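Local structure of SLT domain-containing protein (6TAB) at residues L106-A111 against R206-D211. The protein is a lysozyme-like enzyme that acts on peptidoglycan with altered substrate specificity and facilitates the predator's exit from its bacterial prey cell. Residues are numbered along the deposited sequence; the frame is centred on the assembly and turned at random.
Sequences LDVIPA and RWVSRD
Val108 reaches across from the loop and sets both of its methyls against the last turn of helix 193-211, where Val208 and Ser209 receive them. The closest approach is made by CG2 of Val108, 3.6 Å from Ser209 CA, so this methyl lies against the backbone of the helix more than against any side-chain tip. The same CG2 is also 3.9 Å from Val208 O and 4.0 Å from Ser209 CB. The other branch, CG1, stands anti to the backbone N of Val108 (chi1 179°), which sends it toward Val208: CG1 meets CG1 of that residue at 4.2 Å and sits 4.0 Å from its carbonyl O. Val208 has the same torsion (chi1 179°), and it too offers CG1, the two side chains crossing at a slant with one methyl each in touch. No hydrogen bond spans the two segments; the fit is van der Waals, with 124 Å² buried in all. Helix 193-211 belongs to the lysozyme-like SLT domain, and the contact brings the loop between helices 87-101 and 113-116 against the C-terminal end of that helix through one valine. Val208 is buried, while Val108 and Ser209 keep some exposure. Where the loop runs on, Ala111 is tied by backbone hydrogen bonding to Gly212, just past the helix. The end of the Asp211 side chain leads away from the loop, where OD1 forms a salt bridge with Arg227 and OD2 accepts a hydrogen bond from Gly224 N; Trp207 NE1 is hydrogen-bonded to Tyr180 OH.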
loop_
_atom_site.group_PDB
_atom_site.type_symbol
_atom_site.label_atom_id
_atom_site.label_comp_id
_atom_site.label_asym_id
_atom_site.label_seq_id
_atom_site.Cartn_x
_atom_site.Cartn_y
_atom_site.Cartn_z
ATOM N N LEU A 106 12.011 1.931 -3.076
ATOM C CA LEU A 106 13.003 2.039 -1.977
ATOM C C LEU A 106 14.211 2.939 -2.306
ATOM O O LEU A 106 15.064 3.150 -1.459
ATOM C CB LEU A 106 13.426 0.616 -1.552
ATOM C CG LEU A 106 12.322 -0.216 -0.870
ATOM C CD1 LEU A 106 12.679 -1.674 -0.817
ATOM C CD2 LEU A 106 11.971 0.303 0.512
ATOM N N ASP A 107 14.263 3.498 -3.515
ATOM C CA ASP A 107 15.281 4.512 -3.934
ATOM C C ASP A 107 14.720 5.950 -3.904
ATOM O O ASP A 107 15.470 6.908 -4.110
ATOM C CB ASP A 107 15.857 4.223 -5.331
ATOM C CG ASP A 107 16.942 3.143 -5.370
ATOM O OD1 ASP A 107 17.610 2.923 -4.350
ATOM O OD2 ASP A 107 17.115 2.547 -6.437
ATOM N N VAL A 108 13.407 6.130 -3.747
ATOM C CA VAL A 108 12.817 7.499 -3.761
ATOM C C VAL A 108 13.128 8.227 -2.441
ATOM O O VAL A 108 13.017 7.634 -1.361
ATOM C CB VAL A 108 11.276 7.431 -3.956
ATOM C CG1 VAL A 108 10.615 8.799 -3.943
ATOM C CG2 VAL A 108 10.932 6.688 -5.215
ATOM N N ILE A 109 13.439 9.516 -2.502
ATOM C CA ILE A 109 13.432 10.354 -1.339
ATOM C C ILE A 109 12.203 11.292 -1.524
ATOM O O ILE A 109 12.190 12.231 -2.377
ATOM C CB ILE A 109 14.723 11.214 -1.143
ATOM C CG1 ILE A 109 15.922 10.283 -0.972
ATOM C CG2 ILE A 109 14.618 12.213 0.021
ATOM C CD1 ILE A 109 17.260 10.961 -0.926
ATOM N N PRO A 110 11.035 11.022 -0.876
ATOM C CA PRO A 110 9.752 11.617 -1.270
ATOM C C PRO A 110 9.607 13.119 -0.929
ATOM O O PRO A 110 10.051 13.553 0.163
ATOM C CB PRO A 110 8.672 10.814 -0.544
ATOM C CG PRO A 110 9.355 9.872 0.304
ATOM C CD PRO A 110 10.834 9.983 0.157
ATOM N N ALA A 111 8.958 13.892 -1.825
ATOM C CA ALA A 111 8.783 15.341 -1.631
ATOM C C ALA A 111 7.885 15.681 -0.441
ATOM O O ALA A 111 7.994 16.817 0.066
ATOM C CB ALA A 111 8.247 16.002 -2.865
ATOM N N ARG A 206 5.540 1.774 -9.097
ATOM C CA ARG A 206 5.339 2.574 -10.284
ATOM C C ARG A 206 5.093 4.038 -9.929
ATOM O O ARG A 206 5.818 4.891 -10.398
ATOM C CB ARG A 206 4.144 2.074 -11.109
ATOM C CG ARG A 206 4.007 2.889 -12.413
ATOM C CD ARG A 206 2.699 2.867 -13.121
ATOM N NE ARG A 206 2.465 1.633 -13.788
ATOM C CZ ARG A 206 1.331 1.302 -14.457
ATOM N NH1 ARG A 206 0.243 2.102 -14.565
ATOM N NH2 ARG A 206 1.277 0.110 -14.974
ATOM N N TRP A 207 4.083 4.330 -9.098
ATOM C CA TRP A 207 3.655 5.740 -8.928
ATOM C C TRP A 207 4.531 6.563 -7.969
ATOM O O TRP A 207 4.746 7.763 -8.222
ATOM C CB TRP A 207 2.181 5.850 -8.560
ATOM C CG TRP A 207 1.243 5.290 -9.580
ATOM C CD1 TRP A 207 0.330 4.300 -9.369
ATOM C CD2 TRP A 207 1.082 5.714 -10.931
ATOM N NE1 TRP A 207 -0.394 4.084 -10.495
ATOM C CE2 TRP A 207 0.062 4.906 -11.492
ATOM C CE3 TRP A 207 1.699 6.672 -11.736
ATOM C CZ2 TRP A 207 -0.403 5.063 -12.790
ATOM C CZ3 TRP A 207 1.256 6.805 -13.038
ATOM C CH2 TRP A 207 0.238 6.004 -13.563
ATOM N N VAL A 208 4.947 5.999 -6.820
ATOM C CA VAL A 208 5.809 6.762 -5.913
ATOM C C VAL A 208 7.113 7.149 -6.641
ATOM O O VAL A 208 7.605 8.275 -6.497
ATOM C CB VAL A 208 6.026 6.041 -4.566
ATOM C CG1 VAL A 208 6.955 6.837 -3.634
ATOM C CG2 VAL A 208 4.693 5.779 -3.853
ATOM N N SER A 209 7.708 6.256 -7.509
ATOM C CA SER A 209 8.972 6.501 -8.262
ATOM C C SER A 209 8.784 7.470 -9.445
ATOM O O SER A 209 9.696 8.276 -9.741
ATOM C CB SER A 209 9.600 5.196 -8.714
ATOM O OG SER A 209 10.780 5.425 -9.470
ATOM N N ARG A 210 7.597 7.351 -10.052
ATOM C CA ARG A 210 7.328 8.270 -11.218
ATOM C C ARG A 210 7.066 9.692 -10.694
ATOM O O ARG A 210 7.500 10.704 -11.312
ATOM C CB ARG A 210 6.131 7.786 -12.059
ATOM C CG ARG A 210 5.669 8.681 -13.212
ATOM C CD ARG A 210 4.422 8.173 -13.936
ATOM N NE ARG A 210 4.070 8.938 -15.141
ATOM C CZ ARG A 210 4.376 8.597 -16.390
ATOM N NH1 ARG A 210 5.025 7.475 -16.647
ATOM N NH2 ARG A 210 4.037 9.388 -17.393
ATOM N N ASP A 211 6.316 9.808 -9.582
ATOM C CA ASP A 211 5.808 11.113 -9.124
ATOM C C ASP A 211 6.761 11.769 -8.087
ATOM O O ASP A 211 6.617 12.977 -7.785
ATOM C CB ASP A 211 4.388 10.956 -8.565
ATOM C CG ASP A 211 3.311 10.600 -9.588
ATOM O OD1 ASP A 211 3.538 10.881 -10.830
ATOM O OD2 ASP A 211 2.242 10.063 -9.157
#